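Local coordinates for intracellular sulfur oxidation protein DsrF (Allochromatium vinosum, PDB 2HY5) that is of uncertain function but could take part in the oxidation of intracellular sulfur, assembled with its partners DsrE and DsrH, at residues 5-15 / 36-47. Numbering follows the deposited sequence.
Sequences VKKFMYLNRKA and DQDVCVLFLDDG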
loop_
_atom_site.group_PDB
_atom_site.type_symbol
_atom_site.label_atom_id
_atom_site.label_comp_id
_atom_site.label_asym_id
_atom_site.label_seq_id
_atom_site.Cartn_x
_atom_site.Cartn_y
_atom_site.Cartn_z
ATOM N N VAL B 5 -32.301 3.434 8.543
ATOM C CA VAL B 5 -33.067 2.465 7.707
ATOM C C VAL B 5 -32.136 1.343 7.264
ATOM O O VAL B 5 -32.443 0.161 7.426
ATOM C CB VAL B 5 -33.648 3.135 6.444
ATOM C CG1 VAL B 5 -34.988 2.517 6.086
ATOM C CG2 VAL B 5 -33.781 4.638 6.665
ATOM N N LYS B 6 -30.988 1.722 6.716
ATOM C CA LYS B 6 -30.013 0.749 6.241
ATOM C C LYS B 6 -29.039 0.297 7.313
ATOM O O LYS B 6 -28.822 0.975 8.317
ATOM C CB LYS B 6 -29.205 1.317 5.078
ATOM C CG LYS B 6 -29.944 1.350 3.759
ATOM C CD LYS B 6 -28.995 1.752 2.650
ATOM C CE LYS B 6 -29.683 1.711 1.301
ATOM N NZ LYS B 6 -28.753 2.103 0.213
ATOM N N LYS B 7 -28.454 -0.870 7.078
ATOM C CA LYS B 7 -27.479 -1.459 7.977
ATOM C C LYS B 7 -26.088 -1.255 7.383
ATOM O O LYS B 7 -25.767 -1.819 6.341
ATOM C CB LYS B 7 -27.764 -2.955 8.139
ATOM C CG LYS B 7 -26.646 -3.703 8.827
ATOM C CD LYS B 7 -26.293 -3.011 10.120
ATOM C CE LYS B 7 -24.996 -3.518 10.688
ATOM N NZ LYS B 7 -24.660 -2.739 11.897
ATOM N N PHE B 8 -25.272 -0.445 8.053
ATOM C CA PHE B 8 -23.917 -0.162 7.596
ATOM C C PHE B 8 -22.857 -0.834 8.457
ATOM O O PHE B 8 -22.905 -0.750 9.685
ATOM C CB PHE B 8 -23.648 1.346 7.604
ATOM C CG PHE B 8 -24.341 2.101 6.505
ATOM C CD1 PHE B 8 -24.356 3.493 6.511
ATOM C CD2 PHE B 8 -24.958 1.431 5.454
ATOM C CE1 PHE B 8 -24.975 4.207 5.489
ATOM C CE2 PHE B 8 -25.580 2.137 4.425
ATOM C CZ PHE B 8 -25.588 3.525 4.443
ATOM N N MET B 9 -21.904 -1.496 7.809
ATOM C CA MET B 9 -20.803 -2.142 8.522
ATOM C C MET B 9 -19.507 -1.433 8.172
ATOM O O MET B 9 -19.256 -1.123 7.010
ATOM C CB MET B 9 -20.660 -3.623 8.132
ATOM C CG MET B 9 -19.398 -4.272 8.719
ATOM S SD MET B 9 -19.092 -5.991 8.245
ATOM C CE MET B 9 -20.215 -6.817 9.319
ATOM N N TYR B 10 -18.693 -1.165 9.185
ATOM C CA TYR B 10 -17.395 -0.532 8.991
ATOM C C TYR B 10 -16.383 -1.628 9.269
ATOM O O TYR B 10 -16.197 -2.022 10.416
ATOM C CB TYR B 10 -17.222 0.623 9.975
ATOM C CG TYR B 10 -18.089 1.807 9.632
ATOM C CD1 TYR B 10 -17.645 2.777 8.737
ATOM C CD2 TYR B 10 -19.369 1.944 10.174
ATOM C CE1 TYR B 10 -18.449 3.856 8.386
ATOM C CE2 TYR B 10 -20.184 3.023 9.825
ATOM C CZ TYR B 10 -19.714 3.974 8.931
ATOM O OH TYR B 10 -20.506 5.044 8.575
ATOM N N LEU B 11 -15.753 -2.126 8.210
ATOM C CA LEU B 11 -14.782 -3.211 8.313
ATOM C C LEU B 11 -13.348 -2.724 8.470
ATOM O O LEU B 11 -12.726 -2.280 7.506
ATOM C CB LEU B 11 -14.887 -4.104 7.075
ATOM C CG LEU B 11 -13.948 -5.304 6.962
ATOM C CD1 LEU B 11 -14.192 -6.264 8.107
ATOM C CD2 LEU B 11 -14.181 -5.994 5.626
ATOM N N ASN B 12 -12.832 -2.825 9.693
ATOM C CA ASN B 12 -11.470 -2.410 10.017
ATOM C C ASN B 12 -10.541 -3.616 10.082
ATOM O O ASN B 12 -10.709 -4.482 10.934
ATOM C CB ASN B 12 -11.461 -1.678 11.358
ATOM C CG ASN B 12 -12.131 -0.331 11.281
ATOM O OD1 ASN B 12 -11.790 0.494 10.434
ATOM N ND2 ASN B 12 -13.089 -0.093 12.168
ATOM N N ARG B 13 -9.551 -3.658 9.196
ATOM C CA ARG B 13 -8.627 -4.784 9.149
ATOM C C ARG B 13 -7.148 -4.423 9.187
ATOM O O ARG B 13 -6.298 -5.312 9.150
ATOM C CB ARG B 13 -8.896 -5.617 7.890
ATOM C CG ARG B 13 -10.255 -6.304 7.872
ATOM C CD ARG B 13 -10.447 -7.106 6.586
ATOM N NE ARG B 13 -9.360 -8.059 6.379
ATOM C CZ ARG B 13 -8.518 -8.020 5.351
ATOM N NH1 ARG B 13 -8.636 -7.075 4.426
ATOM N NH2 ARG B 13 -7.550 -8.920 5.250
ATOM N N LYS B 14 -6.833 -3.135 9.258
ATOM C CA LYS B 14 -5.435 -2.716 9.278
ATOM C C LYS B 14 -4.967 -2.175 10.625
ATOM O O LYS B 14 -5.738 -1.587 11.384
ATOM C CB LYS B 14 -5.188 -1.671 8.186
ATOM C CG LYS B 14 -5.472 -2.189 6.784
ATOM C CD LYS B 14 -5.220 -1.124 5.736
ATOM C CE LYS B 14 -5.616 -1.597 4.344
ATOM N NZ LYS B 14 -4.842 -2.788 3.904
ATOM N N ALA B 15 -3.693 -2.409 10.925
ATOM C CA ALA B 15 -3.110 -1.942 12.173
ATOM C C ALA B 15 -2.981 -0.429 12.103
ATOM O O ALA B 15 -2.832 0.138 11.023
ATOM C CB ALA B 15 -1.732 -2.580 12.383
ATOM N N ASP B 36 -28.107 8.744 11.499
ATOM C CA ASP B 36 -28.945 7.801 12.239
ATOM C C ASP B 36 -29.305 6.507 11.500
ATOM O O ASP B 36 -30.480 6.149 11.391
ATOM C CB ASP B 36 -30.231 8.492 12.722
ATOM C CG ASP B 36 -31.024 9.123 11.590
ATOM O OD1 ASP B 36 -30.594 10.176 11.071
ATOM O OD2 ASP B 36 -32.077 8.567 11.215
ATOM N N GLN B 37 -28.296 5.809 10.991
ATOM C CA GLN B 37 -28.525 4.539 10.304
ATOM C C GLN B 37 -28.174 3.461 11.320
ATOM O O GLN B 37 -27.730 3.779 12.421
ATOM C CB GLN B 37 -27.613 4.413 9.078
ATOM C CG GLN B 37 -27.832 5.485 8.020
ATOM C CD GLN B 37 -29.249 5.488 7.484
ATOM O OE1 GLN B 37 -29.704 4.509 6.893
ATOM N NE2 GLN B 37 -29.956 6.592 7.690
ATOM N N ASP B 38 -28.389 2.198 10.970
ATOM C CA ASP B 38 -28.053 1.097 11.870
ATOM C C ASP B 38 -26.582 0.832 11.584
ATOM O O ASP B 38 -26.232 0.443 10.472
ATOM C CB ASP B 38 -28.879 -0.142 11.533
ATOM C CG ASP B 38 -28.788 -1.212 12.603
ATOM O OD1 ASP B 38 -27.668 -1.482 13.087
ATOM O OD2 ASP B 38 -29.837 -1.792 12.953
ATOM N N VAL B 39 -25.728 1.033 12.583
ATOM C CA VAL B 39 -24.293 0.861 12.387
ATOM C C VAL B 39 -23.589 -0.159 13.275
ATOM O O VAL B 39 -23.934 -0.345 14.434
ATOM C CB VAL B 39 -23.566 2.215 12.588
ATOM C CG1 VAL B 39 -22.060 2.038 12.452
ATOM C CG2 VAL B 39 -24.086 3.234 11.587
ATOM N N CYS B 40 -22.594 -0.827 12.706
ATOM C CA CYS B 40 -21.785 -1.757 13.474
ATOM C C CYS B 40 -20.360 -1.592 12.978
ATOM O O CYS B 40 -20.120 -1.356 11.791
ATOM C CB CYS B 40 -22.257 -3.208 13.319
ATOM S SG CYS B 40 -22.082 -3.938 11.693
ATOM N N VAL B 41 -19.414 -1.677 13.902
ATOM C CA VAL B 41 -18.012 -1.530 13.559
ATOM C C VAL B 41 -17.345 -2.844 13.911
ATOM O O VAL B 41 -17.422 -3.291 15.048
ATOM C CB VAL B 41 -17.364 -0.395 14.365
ATOM C CG1 VAL B 41 -15.930 -0.183 13.905
ATOM C CG2 VAL B 41 -18.173 0.875 14.199
ATOM N N LEU B 42 -16.713 -3.466 12.924
ATOM C CA LEU B 42 -16.047 -4.743 13.135
ATOM C C LEU B 42 -14.545 -4.626 12.985
ATOM O O LEU B 42 -14.050 -4.033 12.027
ATOM C CB LEU B 42 -16.567 -5.781 12.131
ATOM C CG LEU B 42 -15.845 -7.135 12.091
ATOM C CD1 LEU B 42 -16.024 -7.858 13.418
ATOM C CD2 LEU B 42 -16.402 -7.977 10.949
ATOM N N PHE B 43 -13.823 -5.192 13.942
ATOM C CA PHE B 43 -12.373 -5.187 13.903
ATOM C C PHE B 43 -11.975 -6.629 13.669
ATOM O O PHE B 43 -12.275 -7.508 14.475
ATOM C CB PHE B 43 -11.792 -4.656 15.214
ATOM C CG PHE B 43 -12.135 -3.218 15.478
ATOM C CD1 PHE B 43 -13.361 -2.870 16.033
ATOM C CD2 PHE B 43 -11.247 -2.205 15.125
ATOM C CE1 PHE B 43 -13.704 -1.534 16.233
ATOM C CE2 PHE B 43 -11.579 -0.867 15.318
ATOM C CZ PHE B 43 -12.810 -0.529 15.874
ATOM N N LEU B 44 -11.315 -6.856 12.542
ATOM C CA LEU B 44 -10.885 -8.182 12.136
ATOM C C LEU B 44 -9.423 -8.157 11.707
ATOM O O LEU B 44 -8.902 -7.117 11.292
ATOM C CB LEU B 44 -11.766 -8.654 10.973
ATOM C CG LEU B 44 -11.396 -9.928 10.210
ATOM C CD1 LEU B 44 -11.543 -11.141 11.120
ATOM C CD2 LEU B 44 -12.298 -10.061 8.986
ATOM N N ASP B 45 -8.764 -9.306 11.798
ATOM C CA ASP B 45 -7.358 -9.404 11.425
ATOM C C ASP B 45 -6.557 -8.333 12.167
ATOM O O ASP B 45 -6.770 -8.136 13.362
ATOM C CB ASP B 45 -7.204 -9.266 9.905
ATOM C CG ASP B 45 -7.842 -10.431 9.148
ATOM O OD1 ASP B 45 -7.737 -11.582 9.627
ATOM O OD2 ASP B 45 -8.436 -10.207 8.072
ATOM N N ASP B 46 -5.652 -7.632 11.485
ATOM C CA ASP B 46 -4.859 -6.614 12.176
ATOM C C ASP B 46 -5.691 -5.453 12.695
ATOM O O ASP B 46 -5.195 -4.615 13.445
ATOM C CB ASP B 46 -3.729 -6.082 11.286
ATOM C CG ASP B 46 -2.535 -7.021 11.230
ATOM O OD1 ASP B 46 -2.450 -7.936 12.074
ATOM O OD2 ASP B 46 -1.676 -6.830 10.343
ATOM N N GLY B 47 -6.957 -5.406 12.298
ATOM C CA GLY B 47 -7.827 -4.347 12.772
ATOM C C GLY B 47 -8.014 -4.414 14.280
ATOM O O GLY B 47 -8.293 -3.402 14.926
HETATM O O HOH W 1 -2.120 -4.151 9.141
#
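N12 lays its side-chain amide over one face of the F43 ring, ND2 standing 3.6 Å from CE2 with the two planes 33° apart, while the same nitrogen touches V41 CG1. On this side of the paired strands Y10 follows: its CE2 meets V39 CG1 at 3.4 Å, the methyl arriving at the ring edge. With CG1 anti to the backbone N (chi1 177°), V39 sets that methyl against the tyrosine. M9, C40, L11 and L42 occupy the other face, where L11 CD1 and L42 CD2 pack at 4.0 Å from side chains running alongside each other.

Between these two layers of side chains the backbones of K7–N12 and D38–F43 pair in parallel register, each strand alternately giving and accepting hydrogen bonds, from D38 N to K6 O through to L44 N to N12 O. Both ends are tied by side chains. Q37 OE1 takes K6 N at 3.1 Å and the more distant V5 N, which lies well above the carbonyl plane; both donors come from one face of the amide, whose NE2 donates to F35 O. At the other end R13 grips D45 side-on, NE and NH2 both reaching OD2, with NE at 2.9 Å on its anti lone pair. The oxygen lies in the guanidinium plane, and the bend of the arginine at chi3 (55°) brings NE round to it. S19 of a DsrH chain also bonds D45 OD2. A water accepts from A15 N and donates to D46 OD2, an oxygen also bonded by S10 of a DsrH chain.

The pair forms the first beta-alpha-beta unit of a parallel alpha/beta sheet, connected through helix 21-32, which packs on Y10 and N12. Helix 120-129 lies against M9 and L42 on the opposite face, while strands 132-135 and 79-83 flank 7-12 and 38-43 respectively.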